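Glycosyltransferase-stabilizing protein Gtf2 (Streptococcus gordonii, PDB 5E9T) partners the glycosyltransferase GtfA in a heterotetramer that attaches the first GlcNAc to the serine-rich repeat adhesin GspB, acting as its substrate-binding subunit. Local coordinates at residues Met1-Leu15 with Leu189-Ser202. Sequence-based numbering, arbitrary orientation.
Sequences MIQLFDYYNQETQDL and LDLDHILFNSLAYS
Strands 2-5 and 194-196 run parallel as neighbours in the middle of a seven-stranded, Rossmann-like sheet, joined through Ile2 N to His193 O (3.1 Å), Leu195 N to Ile2 O (3.0 Å) and Leu4 N to Leu195 O (2.8 Å). Ile2 and Ile194 point to the same face, their side chains side by side; with CG1 of Ile2 set between its backbone N and carbonyl carbon (chi1 61°), the ethyl arm ends with CD1 3.7 Å from Ile194 CG1, while the CG2 methyl turns to Leu189 CB. Branched isoleucines suit such neighbouring strands, filling the sheet surface with short, stiff hydrocarbon. Gln3 and Leu195 point to the other face.

Before the strands, the N-terminal amine of Met1 donates to Asp190 O, approaching from above the carbonyl plane.

Beyond the strands, the two segments are joined mainly by the side chains of Asn197, Asp6 and Ser202. Asn197 OD1 accepts from Asp6 N at 3.2 Å, on a lone pair in its carbonyl plane. The same oxygen lies at the edge of the Phe5 ring, whose plane stands 89° from the amide. On the amide's nitrogen side, ND2 rests against Thr12 CG2 of helix 10-21.

Asp6 reaches the first turn of helix 201-207 with both oxygens: OD1 accepts from Ser202 N on its syn side (3.2 Å), and OD2 takes the Ser202 hydroxyl from above the carboxylate plane (2.7 Å). A short acid suits this buried place, where the first-turn N-H and probably the helix dipole would stabilise the negative charge.

Strand 28-30 flanks strand 2-5 and strand 216-219 flanks 194-196. Helix 176-186 lies over the Ile2 face through Leu184, whereas Phe219 of strand 216-219 touches Leu195, and Leu15 of helix 10-21 meets Asn197 CB.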
HETATM    1  N   MSE B   1      -0.796 -31.256 -46.773  1.00 76.62           N
HETATM    2  CA  MSE B   1       0.473 -30.922 -46.157  1.00 75.29           C
HETATM    3  C   MSE B   1       0.332 -29.778 -45.153  1.00 70.83           C
HETATM    4  O   MSE B   1      -0.428 -28.844 -45.392  1.00 72.99           O
HETATM    5  CB  MSE B   1       1.466 -30.565 -47.243  1.00 81.81           C
HETATM    6  CG  MSE B   1       2.873 -30.898 -46.900  1.00 94.38           C
HETATM    7 SE   MSE B   1       3.951 -29.836 -48.092  1.00100.98          SE
HETATM    8  CE  MSE B   1       5.671 -30.264 -47.494  1.00 94.76           C
ATOM      9  N   ILE B   2       1.036 -29.872 -44.023  1.00 63.49           N
ATOM     10  CA  ILE B   2       1.045 -28.819 -43.013  1.00 54.38           C
ATOM     11  C   ILE B   2       2.440 -28.716 -42.416  1.00 55.43           C
ATOM     12  O   ILE B   2       3.171 -29.706 -42.316  1.00 53.20           O
ATOM     13  CB  ILE B   2       0.022 -29.052 -41.873  1.00 47.61           C
ATOM     14  CG1 ILE B   2       0.328 -30.353 -41.123  1.00 48.33           C
ATOM     15  CG2 ILE B   2      -1.411 -29.031 -42.389  1.00 48.06           C
ATOM     16  CD1 ILE B   2      -0.167 -30.348 -39.688  1.00 53.00           C
ATOM     17  N   GLN B   3       2.807 -27.501 -42.018  1.00 57.77           N
ATOM     18  CA  GLN B   3       3.939 -27.280 -41.132  1.00 57.80           C
ATOM     19  C   GLN B   3       3.411 -26.890 -39.765  1.00 53.20           C
ATOM     20  O   GLN B   3       2.615 -25.954 -39.643  1.00 57.47           O
ATOM     21  CB  GLN B   3       4.879 -26.192 -41.640  1.00 61.87           C
ATOM     22  CG  GLN B   3       5.308 -26.326 -43.064  1.00 62.96           C
ATOM     23  CD  GLN B   3       5.526 -24.975 -43.685  1.00 66.23           C
ATOM     24  OE1 GLN B   3       4.751 -24.049 -43.453  1.00 69.76           O
ATOM     25  NE2 GLN B   3       6.578 -24.845 -44.477  1.00 71.35           N
ATOM     26  N   LEU B   4       3.853 -27.607 -38.746  1.00 48.91           N
ATOM     27  CA  LEU B   4       3.371 -27.403 -37.391  1.00 47.39           C
ATOM     28  C   LEU B   4       4.561 -27.054 -36.513  1.00 52.29           C
ATOM     29  O   LEU B   4       5.384 -27.920 -36.205  1.00 57.01           O
ATOM     30  CB  LEU B   4       2.674 -28.659 -36.906  1.00 39.49           C
ATOM     31  CG  LEU B   4       1.999 -28.629 -35.558  1.00 34.06           C
ATOM     32  CD1 LEU B   4       0.644 -27.973 -35.656  1.00 32.87           C
ATOM     33  CD2 LEU B   4       1.860 -30.035 -35.242  1.00 30.53           C
ATOM     34  N   PHE B   5       4.640 -25.804 -36.078  1.00 48.75           N
ATOM     35  CA  PHE B   5       5.778 -25.340 -35.304  1.00 45.39           C
ATOM     36  C   PHE B   5       5.341 -25.045 -33.878  1.00 48.40           C
ATOM     37  O   PHE B   5       4.317 -24.389 -33.659  1.00 52.30           O
ATOM     38  CB  PHE B   5       6.415 -24.105 -35.944  1.00 46.70           C
ATOM     39  CG  PHE B   5       6.815 -24.305 -37.383  1.00 51.32           C
ATOM     40  CD1 PHE B   5       7.847 -25.167 -37.721  1.00 54.91           C
ATOM     41  CD2 PHE B   5       6.168 -23.617 -38.396  1.00 48.56           C
ATOM     42  CE1 PHE B   5       8.214 -25.348 -39.042  1.00 49.97           C
ATOM     43  CE2 PHE B   5       6.537 -23.791 -39.717  1.00 47.43           C
ATOM     44  CZ  PHE B   5       7.560 -24.658 -40.039  1.00 46.89           C
ATOM     45  N   ASP B   6       6.109 -25.553 -32.912  1.00 48.78           N
ATOM     46  CA  ASP B   6       5.844 -25.249 -31.511  1.00 54.69           C
ATOM     47  C   ASP B   6       5.826 -23.745 -31.280  1.00 55.54           C
ATOM     48  O   ASP B   6       4.805 -23.174 -30.881  1.00 55.40           O
ATOM     49  CB  ASP B   6       6.883 -25.927 -30.619  1.00 60.85           C
ATOM     50  CG  ASP B   6       6.596 -27.399 -30.419  1.00 63.61           C
ATOM     51  OD1 ASP B   6       5.625 -27.716 -29.700  1.00 67.64           O
ATOM     52  OD2 ASP B   6       7.338 -28.236 -30.974  1.00 60.06           O
ATOM     53  N   TYR B   7       6.946 -23.085 -31.541  1.00 53.57           N
ATOM     54  CA  TYR B   7       7.086 -21.657 -31.322  1.00 46.72           C
ATOM     55  C   TYR B   7       7.285 -20.935 -32.642  1.00 48.69           C
ATOM     56  O   TYR B   7       7.687 -21.524 -33.648  1.00 53.18           O
ATOM     57  CB  TYR B   7       8.270 -21.359 -30.404  1.00 46.61           C
ATOM     58  CG  TYR B   7       8.151 -22.036 -29.073  1.00 54.13           C
ATOM     59  CD1 TYR B   7       6.994 -21.914 -28.322  1.00 58.77           C
ATOM     60  CD2 TYR B   7       9.182 -22.815 -28.574  1.00 55.88           C
ATOM     61  CE1 TYR B   7       6.871 -22.535 -27.103  1.00 59.45           C
ATOM     62  CE2 TYR B   7       9.069 -23.442 -27.355  1.00 58.78           C
ATOM     63  CZ  TYR B   7       7.910 -23.298 -26.624  1.00 58.21           C
ATOM     64  OH  TYR B   7       7.785 -23.920 -25.406  1.00 60.23           O
ATOM     65  N   TYR B   8       6.974 -19.646 -32.630  1.00 47.01           N
ATOM     66  CA  TYR B   8       7.383 -18.755 -33.699  1.00 44.60           C
ATOM     67  C   TYR B   8       8.620 -17.986 -33.258  1.00 43.30           C
ATOM     68  O   TYR B   8       8.628 -17.368 -32.189  1.00 42.77           O
ATOM     69  CB  TYR B   8       6.280 -17.777 -34.091  1.00 41.67           C
ATOM     70  CG  TYR B   8       6.792 -16.790 -35.106  1.00 41.84           C
ATOM     71  CD1 TYR B   8       7.259 -17.227 -36.338  1.00 43.16           C
ATOM     72  CD2 TYR B   8       6.850 -15.435 -34.826  1.00 43.24           C
ATOM     73  CE1 TYR B   8       7.749 -16.342 -37.267  1.00 49.06           C
ATOM     74  CE2 TYR B   8       7.339 -14.537 -35.754  1.00 46.72           C
ATOM     75  CZ  TYR B   8       7.786 -14.996 -36.975  1.00 48.54           C
ATOM     76  OH  TYR B   8       8.275 -14.106 -37.906  1.00 46.33           O
ATOM     77  N   ASN B   9       9.659 -18.045 -34.080  1.00 39.43           N
ATOM     78  CA  ASN B   9      10.904 -17.313 -33.887  1.00 39.89           C
ATOM     79  C   ASN B   9      11.625 -17.348 -35.229  1.00 49.85           C
ATOM     80  O   ASN B   9      11.098 -17.878 -36.213  1.00 53.37           O
ATOM     81  CB  ASN B   9      11.742 -17.908 -32.754  1.00 40.03           C
ATOM     82  CG  ASN B   9      12.013 -19.380 -32.946  1.00 42.36           C
ATOM     83  OD1 ASN B   9      12.876 -19.765 -33.732  1.00 49.50           O
ATOM     84  ND2 ASN B   9      11.269 -20.217 -32.232  1.00 42.23           N
ATOM     85  N   GLN B  10      12.832 -16.784 -35.272  1.00 55.65           N
ATOM     86  CA  GLN B  10      13.528 -16.702 -36.553  1.00 57.18           C
ATOM     87  C   GLN B  10      13.901 -18.088 -37.077  1.00 61.50           C
ATOM     88  O   GLN B  10      13.786 -18.345 -38.281  1.00 62.33           O
ATOM     89  CB  GLN B  10      14.769 -15.817 -36.445  1.00 56.47           C
ATOM     90  CG  GLN B  10      15.461 -15.595 -37.783  1.00 62.24           C
ATOM     91  CD  GLN B  10      14.878 -14.430 -38.560  1.00 68.27           C
ATOM     92  OE1 GLN B  10      14.130 -14.617 -39.520  1.00 76.42           O
ATOM     93  NE2 GLN B  10      15.236 -13.215 -38.156  1.00 69.56           N
ATOM     94  N   GLU B  11      14.332 -18.997 -36.194  1.00 61.12           N
ATOM     95  CA  GLU B  11      14.703 -20.338 -36.643  1.00 58.12           C
ATOM     96  C   GLU B  11      13.538 -21.034 -37.336  1.00 52.91           C
ATOM     97  O   GLU B  11      13.728 -21.722 -38.346  1.00 57.10           O
ATOM     98  CB  GLU B  11      15.205 -21.182 -35.471  1.00 61.14           C
ATOM     99  CG  GLU B  11      16.552 -20.764 -34.924  1.00 73.18           C
ATOM    100  CD  GLU B  11      16.439 -20.212 -33.519  1.00 86.03           C
ATOM    101  OE1 GLU B  11      15.535 -20.635 -32.789  1.00 88.82           O
ATOM    102  OE2 GLU B  11      17.255 -19.366 -33.149  1.00 92.01           O
ATOM    103  N   THR B  12      12.323 -20.867 -36.816  1.00 44.83           N
ATOM    104  CA  THR B  12      11.182 -21.454 -37.505  1.00 38.88           C
ATOM    105  C   THR B  12      10.781 -20.629 -38.721  1.00 38.71           C
ATOM    106  O   THR B  12      10.224 -21.181 -39.674  1.00 46.13           O
ATOM    107  CB  THR B  12       9.998 -21.626 -36.548  1.00 32.20           C
ATOM    108  OG1 THR B  12       8.967 -20.682 -36.864  1.00 42.15           O
ATOM    109  CG2 THR B  12      10.438 -21.430 -35.121  1.00 24.32           C
ATOM    110  N   GLN B  13      11.072 -19.325 -38.724  1.00 38.62           N
ATOM    111  CA  GLN B  13      10.808 -18.526 -39.918  1.00 45.04           C
ATOM    112  C   GLN B  13      11.740 -18.924 -41.055  1.00 44.62           C
ATOM    113  O   GLN B  13      11.298 -19.117 -42.193  1.00 43.62           O
ATOM    114  CB  GLN B  13      10.947 -17.034 -39.615  1.00 43.40           C
ATOM    115  CG  GLN B  13      10.616 -16.141 -40.811  1.00 41.81           C
ATOM    116  CD  GLN B  13       9.122 -15.986 -41.037  1.00 47.23           C
ATOM    117  OE1 GLN B  13       8.367 -15.740 -40.101  1.00 49.31           O
ATOM    118  NE2 GLN B  13       8.688 -16.138 -42.284  1.00 49.24           N
ATOM    119  N   ASP B  14      13.039 -19.045 -40.764  1.00 45.30           N
ATOM    120  CA  ASP B  14      13.997 -19.454 -41.787  1.00 49.86           C
ATOM    121  C   ASP B  14      13.624 -20.808 -42.373  1.00 49.51           C
ATOM    122  O   ASP B  14      13.576 -20.978 -43.597  1.00 52.88           O
ATOM    123  CB  ASP B  14      15.410 -19.493 -41.201  1.00 55.50           C
ATOM    124  CG  ASP B  14      15.972 -18.111 -40.938  1.00 61.29           C
ATOM    125  OD1 ASP B  14      15.548 -17.156 -41.625  1.00 64.23           O
ATOM    126  OD2 ASP B  14      16.841 -17.980 -40.051  1.00 63.09           O
ATOM    127  N   LEU B  15      13.359 -21.788 -41.506  1.00 48.10           N
ATOM    128  CA  LEU B  15      12.859 -23.075 -41.972  1.00 42.57           C
ATOM    129  C   LEU B  15      11.611 -22.891 -42.823  1.00 42.43           C
ATOM    130  O   LEU B  15      11.498 -23.459 -43.915  1.00 52.43           O
ATOM    131  CB  LEU B  15      12.576 -23.983 -40.774  1.00 40.79           C
ATOM    132  CG  LEU B  15      11.675 -25.199 -40.997  1.00 42.05           C
ATOM    133  CD1 LEU B  15      12.196 -26.052 -42.134  1.00 39.43           C
ATOM    134  CD2 LEU B  15      11.581 -26.020 -39.727  1.00 45.82           C
ATOM    135  N   LEU B 189      -7.577 -29.891 -42.538  1.00 52.15           N
ATOM    136  CA  LEU B 189      -6.257 -29.773 -43.134  1.00 53.03           C
ATOM    137  C   LEU B 189      -5.750 -31.136 -43.579  1.00 53.79           C
ATOM    138  O   LEU B 189      -5.921 -32.145 -42.884  1.00 50.40           O
ATOM    139  CB  LEU B 189      -5.279 -29.145 -42.146  1.00 55.29           C
ATOM    140  CG  LEU B 189      -5.764 -27.841 -41.533  1.00 58.93           C
ATOM    141  CD1 LEU B 189      -4.698 -27.262 -40.614  1.00 60.79           C
ATOM    142  CD2 LEU B 189      -6.173 -26.854 -42.633  1.00 57.06           C
ATOM    143  N   ASP B 190      -5.106 -31.153 -44.741  1.00 59.14           N
ATOM    144  CA  ASP B 190      -4.636 -32.392 -45.335  1.00 62.59           C
ATOM    145  C   ASP B 190      -3.348 -32.837 -44.649  1.00 61.76           C
ATOM    146  O   ASP B 190      -2.351 -32.107 -44.642  1.00 67.01           O
ATOM    147  CB  ASP B 190      -4.420 -32.204 -46.830  1.00 75.93           C
ATOM    148  CG  ASP B 190      -3.958 -33.466 -47.492  1.00 84.13           C
ATOM    149  OD1 ASP B 190      -4.057 -34.520 -46.843  1.00 88.65           O
ATOM    150  OD2 ASP B 190      -3.500 -33.417 -48.645  1.00 86.24           O
ATOM    151  N   LEU B 191      -3.382 -34.037 -44.075  1.00 61.98           N
ATOM    152  CA  LEU B 191      -2.361 -34.561 -43.179  1.00 65.46           C
ATOM    153  C   LEU B 191      -1.335 -35.477 -43.866  1.00 65.56           C
ATOM    154  O   LEU B 191      -0.742 -36.313 -43.177  1.00 55.20           O
ATOM    155  CB  LEU B 191      -3.018 -35.243 -41.976  1.00 63.39           C
ATOM    156  CG  LEU B 191      -3.511 -34.180 -40.972  1.00 59.05           C
ATOM    157  CD1 LEU B 191      -4.479 -34.733 -39.929  1.00 60.45           C
ATOM    158  CD2 LEU B 191      -2.340 -33.469 -40.290  1.00 55.37           C
ATOM    159  N   ASP B 192      -1.177 -35.407 -45.204  1.00 70.75           N
ATOM    160  CA  ASP B 192      -0.159 -36.212 -45.898  1.00 77.73           C
ATOM    161  C   ASP B 192       1.117 -36.250 -45.107  1.00 78.91           C
ATOM    162  O   ASP B 192       1.712 -37.313 -44.886  1.00 78.61           O
ATOM    163  CB  ASP B 192       0.275 -35.620 -47.253  1.00 90.91           C
ATOM    164  CG  ASP B 192      -0.851 -35.157 -48.116  1.00100.89           C
ATOM    165  OD1 ASP B 192      -0.563 -34.500 -49.116  1.00110.14           O
ATOM    166  OD2 ASP B 192      -1.995 -35.469 -47.837  1.00104.06           O
ATOM    167  N   HIS B 193       1.558 -35.062 -44.721  1.00 81.30           N
ATOM    168  CA  HIS B 193       2.888 -34.825 -44.215  1.00 80.48           C
ATOM    169  C   HIS B 193       2.771 -33.744 -43.163  1.00 74.11           C
ATOM    170  O   HIS B 193       2.057 -32.759 -43.361  1.00 76.05           O
ATOM    171  CB  HIS B 193       3.820 -34.391 -45.348  1.00 83.31           C
ATOM    172  CG  HIS B 193       4.082 -35.470 -46.350  1.00 85.91           C
ATOM    173  ND1 HIS B 193       4.665 -36.670 -46.008  1.00 89.88           N
ATOM    174  CD2 HIS B 193       3.833 -35.536 -47.679  1.00 84.38           C
ATOM    175  CE1 HIS B 193       4.769 -37.429 -47.083  1.00 90.16           C
ATOM    176  NE2 HIS B 193       4.273 -36.764 -48.111  1.00 87.70           N
ATOM    177  N   ILE B 194       3.456 -33.939 -42.049  1.00 64.10           N
ATOM    178  CA  ILE B 194       3.542 -32.942 -41.002  1.00 59.34           C
ATOM    179  C   ILE B 194       5.018 -32.612 -40.862  1.00 58.44           C
ATOM    180  O   ILE B 194       5.805 -33.450 -40.413  1.00 56.31           O
ATOM    181  CB  ILE B 194       2.952 -33.452 -39.680  1.00 59.08           C
ATOM    182  CG1 ILE B 194       1.443 -33.684 -39.816  1.00 55.65           C
ATOM    183  CG2 ILE B 194       3.261 -32.486 -38.548  1.00 59.50           C
ATOM    184  CD1 ILE B 194       0.800 -34.267 -38.576  1.00 50.38           C
ATOM    185  N   LEU B 195       5.412 -31.410 -41.253  1.00 57.35           N
ATOM    186  CA  LEU B 195       6.774 -30.969 -40.999  1.00 55.61           C
ATOM    187  C   LEU B 195       6.750 -30.106 -39.751  1.00 58.03           C
ATOM    188  O   LEU B 195       5.988 -29.137 -39.673  1.00 61.16           O
ATOM    189  CB  LEU B 195       7.364 -30.210 -42.178  1.00 53.22           C
ATOM    190  CG  LEU B 195       7.264 -31.044 -43.429  1.00 57.57           C
ATOM    191  CD1 LEU B 195       6.360 -30.179 -44.205  1.00 59.10           C
ATOM    192  CD2 LEU B 195       8.562 -31.240 -44.189  1.00 58.27           C
ATOM    193  N   PHE B 196       7.573 -30.470 -38.774  1.00 57.86           N
ATOM    194  CA  PHE B 196       7.574 -29.799 -37.487  1.00 55.98           C
ATOM    195  C   PHE B 196       9.005 -29.626 -37.004  1.00 54.94           C
ATOM    196  O   PHE B 196       9.917 -30.350 -37.413  1.00 50.06           O
ATOM    197  CB  PHE B 196       6.735 -30.565 -36.458  1.00 54.19           C
ATOM    198  CG  PHE B 196       7.114 -31.999 -36.311  1.00 49.55           C
ATOM    199  CD1 PHE B 196       6.595 -32.956 -37.163  1.00 50.84           C
ATOM    200  CD2 PHE B 196       7.977 -32.394 -35.305  1.00 47.51           C
ATOM    201  CE1 PHE B 196       6.939 -34.278 -37.021  1.00 57.60           C
ATOM    202  CE2 PHE B 196       8.322 -33.717 -35.155  1.00 52.82           C
ATOM    203  CZ  PHE B 196       7.806 -34.660 -36.014  1.00 58.40           C
ATOM    204  N   ASN B 197       9.198 -28.606 -36.168  1.00 60.21           N
ATOM    205  CA  ASN B 197      10.522 -28.173 -35.739  1.00 62.27           C
ATOM    206  C   ASN B 197      10.949 -28.597 -34.333  1.00 61.19           C
ATOM    207  O   ASN B 197      12.038 -28.197 -33.909  1.00 62.44           O
ATOM    208  CB  ASN B 197      10.625 -26.650 -35.858  1.00 65.14           C
ATOM    209  CG  ASN B 197       9.605 -25.942 -35.011  1.00 73.13           C
ATOM    210  OD1 ASN B 197       8.525 -26.471 -34.766  1.00 76.46           O
ATOM    211  ND2 ASN B 197       9.934 -24.738 -34.563  1.00 78.04           N
ATOM    212  N   SER B 198      10.145 -29.343 -33.568  1.00 60.91           N
ATOM    213  CA  SER B 198      10.598 -29.670 -32.218  1.00 63.43           C
ATOM    214  C   SER B 198       9.997 -30.974 -31.704  1.00 63.62           C
ATOM    215  O   SER B 198       9.124 -31.581 -32.330  1.00 68.70           O
ATOM    216  CB  SER B 198      10.274 -28.540 -31.234  1.00 63.27           C
ATOM    217  OG  SER B 198      10.678 -28.883 -29.920  1.00 61.58           O
ATOM    218  N   LEU B 199      10.475 -31.375 -30.523  1.00 57.40           N
ATOM    219  CA  LEU B 199      10.075 -32.596 -29.832  1.00 59.38           C
ATOM    220  C   LEU B 199       9.003 -32.352 -28.777  1.00 62.34           C
ATOM    221  O   LEU B 199       8.685 -33.261 -28.001  1.00 64.13           O
ATOM    222  CB  LEU B 199      11.300 -33.273 -29.217  1.00 60.26           C
ATOM    223  CG  LEU B 199      12.205 -33.829 -30.320  1.00 58.30           C
ATOM    224  CD1 LEU B 199      13.411 -34.561 -29.758  1.00 62.88           C
ATOM    225  CD2 LEU B 199      11.393 -34.738 -31.229  1.00 55.00           C
ATOM    226  N   ALA B 200       8.470 -31.136 -28.713  1.00 60.97           N
ATOM    227  CA  ALA B 200       7.325 -30.785 -27.883  1.00 53.35           C
ATOM    228  C   ALA B 200       6.037 -31.220 -28.574  1.00 50.15           C
ATOM    229  O   ALA B 200       6.054 -32.134 -29.405  1.00 49.86           O
ATOM    230  CB  ALA B 200       7.310 -29.287 -27.583  1.00 52.24           C
ATOM    231  N   TYR B 201       4.913 -30.616 -28.177  1.00 51.52           N
ATOM    232  CA  TYR B 201       3.591 -31.014 -28.665  1.00 53.09           C
ATOM    233  C   TYR B 201       3.551 -31.208 -30.179  1.00 50.97           C
ATOM    234  O   TYR B 201       2.859 -32.107 -30.676  1.00 56.04           O
ATOM    235  CB  TYR B 201       2.572 -29.965 -28.225  1.00 57.10           C
ATOM    236  CG  TYR B 201       2.822 -29.523 -26.804  1.00 62.07           C
ATOM    237  CD1 TYR B 201       2.601 -30.392 -25.744  1.00 62.02           C
ATOM    238  CD2 TYR B 201       3.318 -28.257 -26.523  1.00 69.11           C
ATOM    239  CE1 TYR B 201       2.845 -30.007 -24.446  1.00 63.14           C
ATOM    240  CE2 TYR B 201       3.564 -27.863 -25.224  1.00 71.40           C
ATOM    241  CZ  TYR B 201       3.326 -28.743 -24.190  1.00 64.86           C
ATOM    242  OH  TYR B 201       3.569 -28.356 -22.893  1.00 59.96           O
ATOM    243  N   SER B 202       4.275 -30.370 -30.928  1.00 49.40           N
ATOM    244  CA  SER B 202       4.320 -30.504 -32.385  1.00 53.40           C
ATOM    245  C   SER B 202       4.787 -31.883 -32.806  1.00 59.26           C
ATOM    246  O   SER B 202       4.535 -32.316 -33.941  1.00 64.16           O
ATOM    247  CB  SER B 202       5.268 -29.477 -32.996  1.00 55.52           C
ATOM    248  OG  SER B 202       6.600 -29.946 -32.866  1.00 59.51           O
TER